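Local coordinates for protein nucleoporin nup120 (Schizosaccharomyces pombe, PDB 4GQ2) that serves as a structural component of the nuclear pore complex, the channel through which transport factors and their cargo cross the nuclear envelope, at residues A[93-105]-A[142-154]. Residues are numbered along the deposited sequence; the frame is centred on the assembly and turned at random.
Sequences SKKEPLSKFNVKI and RLSKTWFQLPDAR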
ATOM      1  N   SER A  93       4.693 -23.432  -7.416  1.00 59.91           N
ATOM      2  CA  SER A  93       5.083 -23.742  -6.044  1.00 82.08           C
ATOM      3  C   SER A  93       6.152 -24.830  -6.044  1.00 85.37           C
ATOM      4  O   SER A  93       6.114 -25.745  -6.871  1.00 76.51           O
ATOM      5  CB  SER A  93       3.872 -24.168  -5.201  1.00 73.94           C
ATOM      6  OG  SER A  93       2.980 -24.993  -5.931  1.00 82.09           O
ATOM      7  N   LYS A  94       7.113 -24.719  -5.132  1.00 88.58           N
ATOM      8  CA  LYS A  94       8.131 -25.752  -4.978  1.00 83.11           C
ATOM      9  C   LYS A  94       8.008 -26.488  -3.647  1.00 86.46           C
ATOM     10  O   LYS A  94       7.167 -26.154  -2.811  1.00 86.03           O
ATOM     11  CB  LYS A  94       9.540 -25.168  -5.152  1.00 93.00           C
ATOM     12  CG  LYS A  94      10.119 -25.352  -6.549  1.00 92.68           C
ATOM     13  CD  LYS A  94       9.861 -24.157  -7.461  1.00 87.30           C
ATOM     14  CE  LYS A  94      11.118 -23.323  -7.684  1.00 85.96           C
ATOM     15  NZ  LYS A  94      11.659 -22.706  -6.440  1.00 92.62           N
ATOM     16  N   LYS A  95       8.838 -27.514  -3.481  1.00 98.30           N
ATOM     17  CA  LYS A  95       9.022 -28.177  -2.199  1.00 93.76           C
ATOM     18  C   LYS A  95      10.164 -27.494  -1.445  1.00 93.63           C
ATOM     19  O   LYS A  95      10.810 -28.111  -0.593  1.00 89.97           O
ATOM     20  CB  LYS A  95       9.382 -29.651  -2.413  1.00105.13           C
ATOM     21  CG  LYS A  95       8.215 -30.587  -2.683  1.00117.48           C
ATOM     22  CD  LYS A  95       8.689 -32.036  -2.684  1.00109.81           C
ATOM     23  CE  LYS A  95       7.533 -33.022  -2.783  1.00103.64           C
ATOM     24  NZ  LYS A  95       6.953 -33.106  -4.152  1.00 88.25           N
ATOM     25  N   GLU A  96      10.409 -26.220  -1.757  1.00 77.47           N
ATOM     26  CA  GLU A  96      11.655 -25.557  -1.357  1.00 71.05           C
ATOM     27  C   GLU A  96      11.451 -24.281  -0.527  1.00 59.70           C
ATOM     28  O   GLU A  96      10.379 -23.680  -0.573  1.00 54.30           O
ATOM     29  CB  GLU A  96      12.509 -25.260  -2.598  1.00 69.78           C
ATOM     30  CG  GLU A  96      12.884 -26.496  -3.411  1.00 87.87           C
ATOM     31  CD  GLU A  96      14.184 -26.339  -4.183  1.00 91.80           C
ATOM     32  OE1 GLU A  96      15.184 -25.881  -3.587  1.00 85.05           O
ATOM     33  OE2 GLU A  96      14.212 -26.693  -5.383  1.00 82.62           O
ATOM     34  N   PRO A  97      12.488 -23.864   0.235  1.00 57.27           N
ATOM     35  CA  PRO A  97      12.415 -22.592   0.965  1.00 52.98           C
ATOM     36  C   PRO A  97      12.289 -21.422  -0.007  1.00 54.99           C
ATOM     37  O   PRO A  97      12.785 -21.498  -1.137  1.00 55.44           O
ATOM     38  CB  PRO A  97      13.764 -22.510   1.692  1.00 47.14           C
ATOM     39  CG  PRO A  97      14.337 -23.889   1.649  1.00 51.77           C
ATOM     40  CD  PRO A  97      13.807 -24.506   0.390  1.00 50.36           C
ATOM     41  N   LEU A  98      11.629 -20.355   0.436  1.00 50.67           N
ATOM     42  CA  LEU A  98      11.382 -19.190  -0.404  1.00 45.40           C
ATOM     43  C   LEU A  98      12.665 -18.515  -0.863  1.00 46.10           C
ATOM     44  O   LEU A  98      13.669 -18.509  -0.146  1.00 39.31           O
ATOM     45  CB  LEU A  98      10.524 -18.172   0.339  1.00 36.37           C
ATOM     46  CG  LEU A  98       9.164 -18.638   0.856  1.00 45.66           C
ATOM     47  CD1 LEU A  98       8.527 -17.512   1.652  1.00 48.90           C
ATOM     48  CD2 LEU A  98       8.246 -19.096  -0.269  1.00 45.45           C
ATOM     49  N   SER A  99      12.620 -17.950  -2.067  1.00 42.04           N
ATOM     50  CA  SER A  99      13.709 -17.120  -2.567  1.00 41.53           C
ATOM     51  C   SER A  99      13.622 -15.742  -1.926  1.00 40.26           C
ATOM     52  O   SER A  99      12.792 -14.924  -2.306  1.00 47.13           O
ATOM     53  CB  SER A  99      13.638 -17.002  -4.089  1.00 41.54           C
ATOM     54  OG  SER A  99      13.706 -18.275  -4.702  1.00 41.10           O
ATOM     55  N   LYS A 100      14.471 -15.496  -0.936  1.00 44.59           N
ATOM     56  CA  LYS A 100      14.467 -14.227  -0.214  1.00 44.55           C
ATOM     57  C   LYS A 100      15.657 -13.374  -0.613  1.00 42.03           C
ATOM     58  O   LYS A 100      15.871 -12.285  -0.068  1.00 34.93           O
ATOM     59  CB  LYS A 100      14.491 -14.477   1.295  1.00 52.23           C
ATOM     60  CG  LYS A 100      13.213 -15.062   1.878  1.00 56.27           C
ATOM     61  CD  LYS A 100      13.496 -15.662   3.249  1.00 62.26           C
ATOM     62  CE  LYS A 100      12.231 -15.843   4.074  1.00 72.30           C
ATOM     63  NZ  LYS A 100      12.520 -16.496   5.385  1.00 71.83           N
ATOM     64  N   PHE A 101      16.440 -13.874  -1.566  1.00 41.99           N
ATOM     65  CA  PHE A 101      17.657 -13.189  -1.995  1.00 43.36           C
ATOM     66  C   PHE A 101      17.832 -13.297  -3.495  1.00 43.91           C
ATOM     67  O   PHE A 101      17.423 -14.294  -4.105  1.00 42.27           O
ATOM     68  CB  PHE A 101      18.896 -13.766  -1.281  1.00 43.88           C
ATOM     69  CG  PHE A 101      18.785 -13.761   0.218  1.00 44.91           C
ATOM     70  CD1 PHE A 101      19.111 -12.620   0.951  1.00 48.00           C
ATOM     71  CD2 PHE A 101      18.313 -14.884   0.898  1.00 44.82           C
ATOM     72  CE1 PHE A 101      18.985 -12.603   2.334  1.00 43.32           C
ATOM     73  CE2 PHE A 101      18.178 -14.871   2.280  1.00 45.70           C
ATOM     74  CZ  PHE A 101      18.518 -13.730   2.996  1.00 49.87           C
ATOM     75  N   ASN A 102      18.431 -12.262  -4.080  1.00 40.41           N
ATOM     76  CA  ASN A 102      18.932 -12.336  -5.447  1.00 42.18           C
ATOM     77  C   ASN A 102      20.458 -12.410  -5.417  1.00 42.12           C
ATOM     78  O   ASN A 102      21.073 -12.306  -4.353  1.00 50.13           O
ATOM     79  CB  ASN A 102      18.443 -11.144  -6.286  1.00 43.12           C
ATOM     80  CG  ASN A 102      19.127  -9.842  -5.918  1.00 39.32           C
ATOM     81  OD1 ASN A 102      19.323  -9.536  -4.749  1.00 42.42           O
ATOM     82  ND2 ASN A 102      19.498  -9.073  -6.924  1.00 42.63           N
ATOM     83  N   VAL A 103      21.070 -12.612  -6.574  1.00 43.31           N
ATOM     84  CA  VAL A 103      22.524 -12.601  -6.645  1.00 45.42           C
ATOM     85  C   VAL A 103      23.023 -11.563  -7.631  1.00 41.25           C
ATOM     86  O   VAL A 103      22.410 -11.338  -8.673  1.00 42.36           O
ATOM     87  CB  VAL A 103      23.159 -14.021  -6.835  1.00 48.46           C
ATOM     88  CG1 VAL A 103      22.134 -15.067  -7.239  1.00 41.95           C
ATOM     89  CG2 VAL A 103      24.349 -14.005  -7.794  1.00 41.36           C
ATOM     90  N   LYS A 104      24.109 -10.895  -7.255  1.00 44.03           N
ATOM     91  CA  LYS A 104      24.772  -9.923  -8.109  1.00 43.45           C
ATOM     92  C   LYS A 104      26.233 -10.340  -8.278  1.00 47.47           C
ATOM     93  O   LYS A 104      26.981 -10.439  -7.297  1.00 35.60           O
ATOM     94  CB  LYS A 104      24.665  -8.519  -7.517  1.00 38.10           C
ATOM     95  CG  LYS A 104      25.509  -7.469  -8.227  1.00 42.70           C
ATOM     96  CD  LYS A 104      25.340  -6.087  -7.616  1.00 37.94           C
ATOM     97  CE  LYS A 104      23.900  -5.605  -7.706  1.00 38.76           C
ATOM     98  NZ  LYS A 104      23.785  -4.163  -7.369  1.00 41.03           N
ATOM     99  N   ILE A 105      26.610 -10.586  -9.532  1.00 41.89           N
ATOM    100  CA  ILE A 105      27.932 -11.076  -9.885  1.00 39.08           C
ATOM    101  C   ILE A 105      28.693  -9.955 -10.571  1.00 35.33           C
ATOM    102  O   ILE A 105      28.222  -9.394 -11.555  1.00 47.10           O
ATOM    103  CB  ILE A 105      27.829 -12.308 -10.810  1.00 38.00           C
ATOM    104  CG1 ILE A 105      27.086 -13.432 -10.084  1.00 44.22           C
ATOM    105  CG2 ILE A 105      29.208 -12.780 -11.247  1.00 37.24           C
ATOM    106  CD1 ILE A 105      26.576 -14.556 -10.958  1.00 33.54           C
ATOM    107  N   ARG A 142      28.718 -21.993 -11.563  1.00 49.55           N
ATOM    108  CA  ARG A 142      27.774 -22.958 -10.999  1.00 58.11           C
ATOM    109  C   ARG A 142      26.869 -22.293  -9.963  1.00 54.89           C
ATOM    110  O   ARG A 142      27.350 -21.708  -8.996  1.00 50.95           O
ATOM    111  CB  ARG A 142      28.507 -24.135 -10.357  1.00 65.50           C
ATOM    112  CG  ARG A 142      28.917 -25.249 -11.307  1.00 80.28           C
ATOM    113  CD  ARG A 142      29.208 -26.510 -10.505  1.00 99.24           C
ATOM    114  NE  ARG A 142      30.114 -27.446 -11.172  1.00 89.89           N
ATOM    115  CZ  ARG A 142      31.441 -27.328 -11.201  1.00 82.73           C
ATOM    116  NH1 ARG A 142      32.044 -26.293 -10.625  1.00 85.66           N
ATOM    117  NH2 ARG A 142      32.167 -28.243 -11.822  1.00 77.02           N
ATOM    118  N   LEU A 143      25.561 -22.388 -10.178  1.00 57.79           N
ATOM    119  CA  LEU A 143      24.590 -21.768  -9.285  1.00 57.51           C
ATOM    120  C   LEU A 143      24.172 -22.715  -8.183  1.00 51.22           C
ATOM    121  O   LEU A 143      23.823 -23.869  -8.439  1.00 71.17           O
ATOM    122  CB  LEU A 143      23.340 -21.335 -10.055  1.00 58.40           C
ATOM    123  CG  LEU A 143      23.428 -20.151 -11.019  1.00 66.98           C
ATOM    124  CD1 LEU A 143      22.144 -20.058 -11.831  1.00 61.44           C
ATOM    125  CD2 LEU A 143      23.699 -18.852 -10.274  1.00 65.31           C
ATOM    126  N   SER A 144      24.204 -22.221  -6.956  1.00 51.68           N
ATOM    127  CA  SER A 144      23.599 -22.933  -5.843  1.00 50.90           C
ATOM    128  C   SER A 144      22.230 -22.321  -5.535  1.00 50.43           C
ATOM    129  O   SER A 144      22.091 -21.090  -5.440  1.00 48.69           O
ATOM    130  CB  SER A 144      24.511 -22.878  -4.619  1.00 48.10           C
ATOM    131  OG  SER A 144      23.915 -23.537  -3.518  1.00 67.18           O
ATOM    132  N   LYS A 145      21.225 -23.183  -5.400  1.00 52.39           N
ATOM    133  CA  LYS A 145      19.888 -22.762  -4.968  1.00 58.66           C
ATOM    134  C   LYS A 145      19.925 -22.057  -3.609  1.00 58.73           C
ATOM    135  O   LYS A 145      19.122 -21.163  -3.344  1.00 59.52           O
ATOM    136  CB  LYS A 145      18.929 -23.953  -4.922  1.00 59.09           C
ATOM    137  CG  LYS A 145      18.525 -24.462  -6.296  1.00 84.93           C
ATOM    138  CD  LYS A 145      17.504 -25.585  -6.210  1.00 84.57           C
ATOM    139  CE  LYS A 145      17.109 -26.055  -7.601  1.00 98.04           C
ATOM    140  NZ  LYS A 145      16.024 -27.074  -7.562  1.00112.52           N
ATOM    141  N   THR A 146      20.873 -22.465  -2.768  1.00 51.01           N
ATOM    142  CA  THR A 146      21.109 -21.867  -1.452  1.00 52.53           C
ATOM    143  C   THR A 146      21.279 -20.351  -1.506  1.00 48.57           C
ATOM    144  O   THR A 146      20.871 -19.643  -0.582  1.00 55.43           O
ATOM    145  CB  THR A 146      22.364 -22.491  -0.798  1.00 59.97           C
ATOM    146  OG1 THR A 146      22.102 -23.863  -0.492  1.00 62.73           O
ATOM    147  CG2 THR A 146      22.750 -21.771   0.486  1.00 68.37           C
ATOM    148  N   TRP A 147      21.887 -19.861  -2.587  1.00 50.90           N
ATOM    149  CA  TRP A 147      22.214 -18.442  -2.723  1.00 49.44           C
ATOM    150  C   TRP A 147      20.984 -17.590  -2.695  1.00 45.34           C
ATOM    151  O   TRP A 147      21.019 -16.440  -2.254  1.00 39.60           O
ATOM    152  CB  TRP A 147      22.946 -18.176  -4.030  1.00 49.58           C
ATOM    153  CG  TRP A 147      24.287 -18.843  -4.175  1.00 54.52           C
ATOM    154  CD1 TRP A 147      24.988 -19.588  -3.227  1.00 50.80           C
ATOM    155  CD2 TRP A 147      25.162 -18.800  -5.347  1.00 51.09           C
ATOM    156  NE1 TRP A 147      26.183 -20.019  -3.732  1.00 48.69           N
ATOM    157  CE2 TRP A 147      26.353 -19.582  -4.997  1.00 52.14           C
ATOM    158  CE3 TRP A 147      25.078 -18.226  -6.610  1.00 49.76           C
ATOM    159  CZ2 TRP A 147      27.401 -19.764  -5.889  1.00 53.34           C
ATOM    160  CZ3 TRP A 147      26.139 -18.415  -7.501  1.00 53.96           C
ATOM    161  CH2 TRP A 147      27.274 -19.164  -7.147  1.00 55.71           C
ATOM    162  N   PHE A 148      19.890 -18.153  -3.190  1.00 30.67           N
ATOM    163  CA  PHE A 148      18.634 -17.447  -3.249  1.00 43.06           C
ATOM    164  C   PHE A 148      17.871 -17.541  -1.934  1.00 47.59           C
ATOM    165  O   PHE A 148      16.972 -16.742  -1.682  1.00 48.89           O
ATOM    166  CB  PHE A 148      17.789 -17.995  -4.403  1.00 50.05           C
ATOM    167  CG  PHE A 148      18.435 -17.836  -5.746  1.00 46.58           C
ATOM    168  CD1 PHE A 148      18.278 -16.660  -6.471  1.00 45.29           C
ATOM    169  CD2 PHE A 148      19.215 -18.855  -6.282  1.00 49.32           C
ATOM    170  CE1 PHE A 148      18.881 -16.505  -7.710  1.00 43.91           C
ATOM    171  CE2 PHE A 148      19.823 -18.702  -7.518  1.00 52.77           C
ATOM    172  CZ  PHE A 148      19.656 -17.525  -8.231  1.00 44.39           C
ATOM    173  N   GLN A 149      18.249 -18.499  -1.088  1.00 49.55           N
ATOM    174  CA  GLN A 149      17.424 -18.864   0.063  1.00 43.94           C
ATOM    175  C   GLN A 149      17.956 -18.406   1.406  1.00 45.33           C
ATOM    176  O   GLN A 149      17.180 -18.013   2.270  1.00 54.89           O
ATOM    177  CB  GLN A 149      17.195 -20.370   0.092  1.00 43.75           C
ATOM    178  CG  GLN A 149      16.541 -20.931  -1.160  1.00 40.63           C
ATOM    179  CD  GLN A 149      16.735 -22.427  -1.284  1.00 43.10           C
ATOM    180  OE1 GLN A 149      17.584 -23.006  -0.612  1.00 47.33           O
ATOM    181  NE2 GLN A 149      15.944 -23.063  -2.145  1.00 41.05           N
ATOM    182  N   LEU A 150      19.272 -18.464   1.585  1.00 47.65           N
ATOM    183  CA  LEU A 150      19.873 -18.232   2.895  1.00 49.73           C
ATOM    184  C   LEU A 150      20.807 -17.033   2.883  1.00 58.71           C
ATOM    185  O   LEU A 150      21.560 -16.859   1.923  1.00 64.57           O
ATOM    186  CB  LEU A 150      20.640 -19.475   3.362  1.00 58.57           C
ATOM    187  CG  LEU A 150      19.903 -20.820   3.455  1.00 61.51           C
ATOM    188  CD1 LEU A 150      20.902 -21.947   3.681  1.00 56.91           C
ATOM    189  CD2 LEU A 150      18.822 -20.816   4.534  1.00 50.16           C
ATOM    190  N   PRO A 151      20.769 -16.209   3.956  1.00 53.98           N
ATOM    191  CA  PRO A 151      21.628 -15.026   4.063  1.00 59.55           C
ATOM    192  C   PRO A 151      23.112 -15.392   4.150  1.00 65.60           C
ATOM    193  O   PRO A 151      23.455 -16.431   4.722  1.00 64.42           O
ATOM    194  CB  PRO A 151      21.156 -14.357   5.363  1.00 57.94           C
ATOM    195  CG  PRO A 151      20.500 -15.439   6.147  1.00 49.09           C
ATOM    196  CD  PRO A 151      19.911 -16.384   5.145  1.00 46.04           C
ATOM    197  N   ASP A 152      23.971 -14.544   3.578  1.00 74.12           N
ATOM    198  CA  ASP A 152      25.428 -14.771   3.545  1.00 98.09           C
ATOM    199  C   ASP A 152      25.812 -16.238   3.262  1.00 94.43           C
ATOM    200  O   ASP A 152      26.606 -16.841   3.992  1.00 84.10           O
ATOM    201  CB  ASP A 152      26.084 -14.273   4.846  1.00102.00           C
ATOM    202  CG  ASP A 152      25.845 -12.788   5.102  1.00113.88           C
ATOM    203  OD1 ASP A 152      25.951 -11.980   4.154  1.00108.35           O
ATOM    204  OD2 ASP A 152      25.564 -12.428   6.266  1.00115.81           O
ATOM    205  N   ALA A 153      25.244 -16.797   2.193  1.00 87.95           N
ATOM    206  CA  ALA A 153      25.370 -18.225   1.881  1.00 84.05           C
ATOM    207  C   ALA A 153      26.815 -18.667   1.643  1.00 85.30           C
ATOM    208  O   ALA A 153      27.664 -17.861   1.251  1.00 83.19           O
ATOM    209  CB  ALA A 153      24.499 -18.583   0.685  1.00 56.16           C
ATOM    210  N   ARG A 154      27.077 -19.950   1.889  1.00 77.84           N
ATOM    211  CA  ARG A 154      28.403 -20.532   1.677  1.00 90.91           C
ATOM    212  C   ARG A 154      28.766 -20.704   0.200  1.00 82.30           C
ATOM    213  O   ARG A 154      27.970 -21.212  -0.600  1.00 76.37           O
ATOM    214  CB  ARG A 154      28.545 -21.870   2.417  1.00 90.94           C
ATOM    215  CG  ARG A 154      29.172 -21.765   3.804  1.00110.31           C
ATOM    216  CD  ARG A 154      30.663 -21.452   3.727  1.00117.85           C
ATOM    217  NE  ARG A 154      31.318 -21.500   5.036  1.00117.79           N
ATOM    218  CZ  ARG A 154      32.572 -21.112   5.272  1.00114.52           C
ATOM    219  NH1 ARG A 154      33.327 -20.632   4.292  1.00117.33           N
ATOM    220  NH2 ARG A 154      33.072 -21.198   6.499  1.00 96.29           N
TER
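The side chain of Phe101 runs out across residues 147-151, the end of the short helix and the loop after it, meeting backbone atoms first and Pro151 last. CB sits 3.6 Å from Trp147 O and equally near Phe148 O. CG stays about 4.0 Å from Phe148 O, and CD2 closes to 3.5 Å from that same oxygen, with the carbonyl carbon of Gln149 close by; CE2 then comes edge-on to Gln149 O at 3.3 Å, and CZ ends against Pro151, 3.6 Å from its CB. Leu150 O lies over one face of the ring. With CG beside the backbone N and anti to the carbonyl carbon (chi1 -55°), the ring is directed toward Gln149 O and Pro151.

At the ring's edge, Phe148 O is shared by two backbone donors, Lys100 N and Phe101 N, each bond weak and well bent. A CA-H...O contact from Ser99 adds to them, while Ser99 OG itself is hydrogen-bonded to Asp88. Val103 CG1 rests 3.6 Å from CE1 of the Phe148 ring, whose other neighbours include Ile86 and Leu74.

The polar end is built on Glu96. Its OE2 uses the syn lone pair for a 2.9 Å salt bridge to Lys145 NZ, an ammonium that also pairs with Asp125. OE1 takes the Gln149 NE2 hydrogen bond from above the carboxylate plane, the two flat groups standing 81° apart. Holding both oxygens probably limits the carboxylate's rotation. Alongside, Pro97 CD packs 3.6 Å from Gln149 NE2.

Together these contacts join strand 101-106 of one sheet and the loop before it to the short helix 146-149, which follows strand 138-143 of the next: blade-to-blade packing of a beta-propeller.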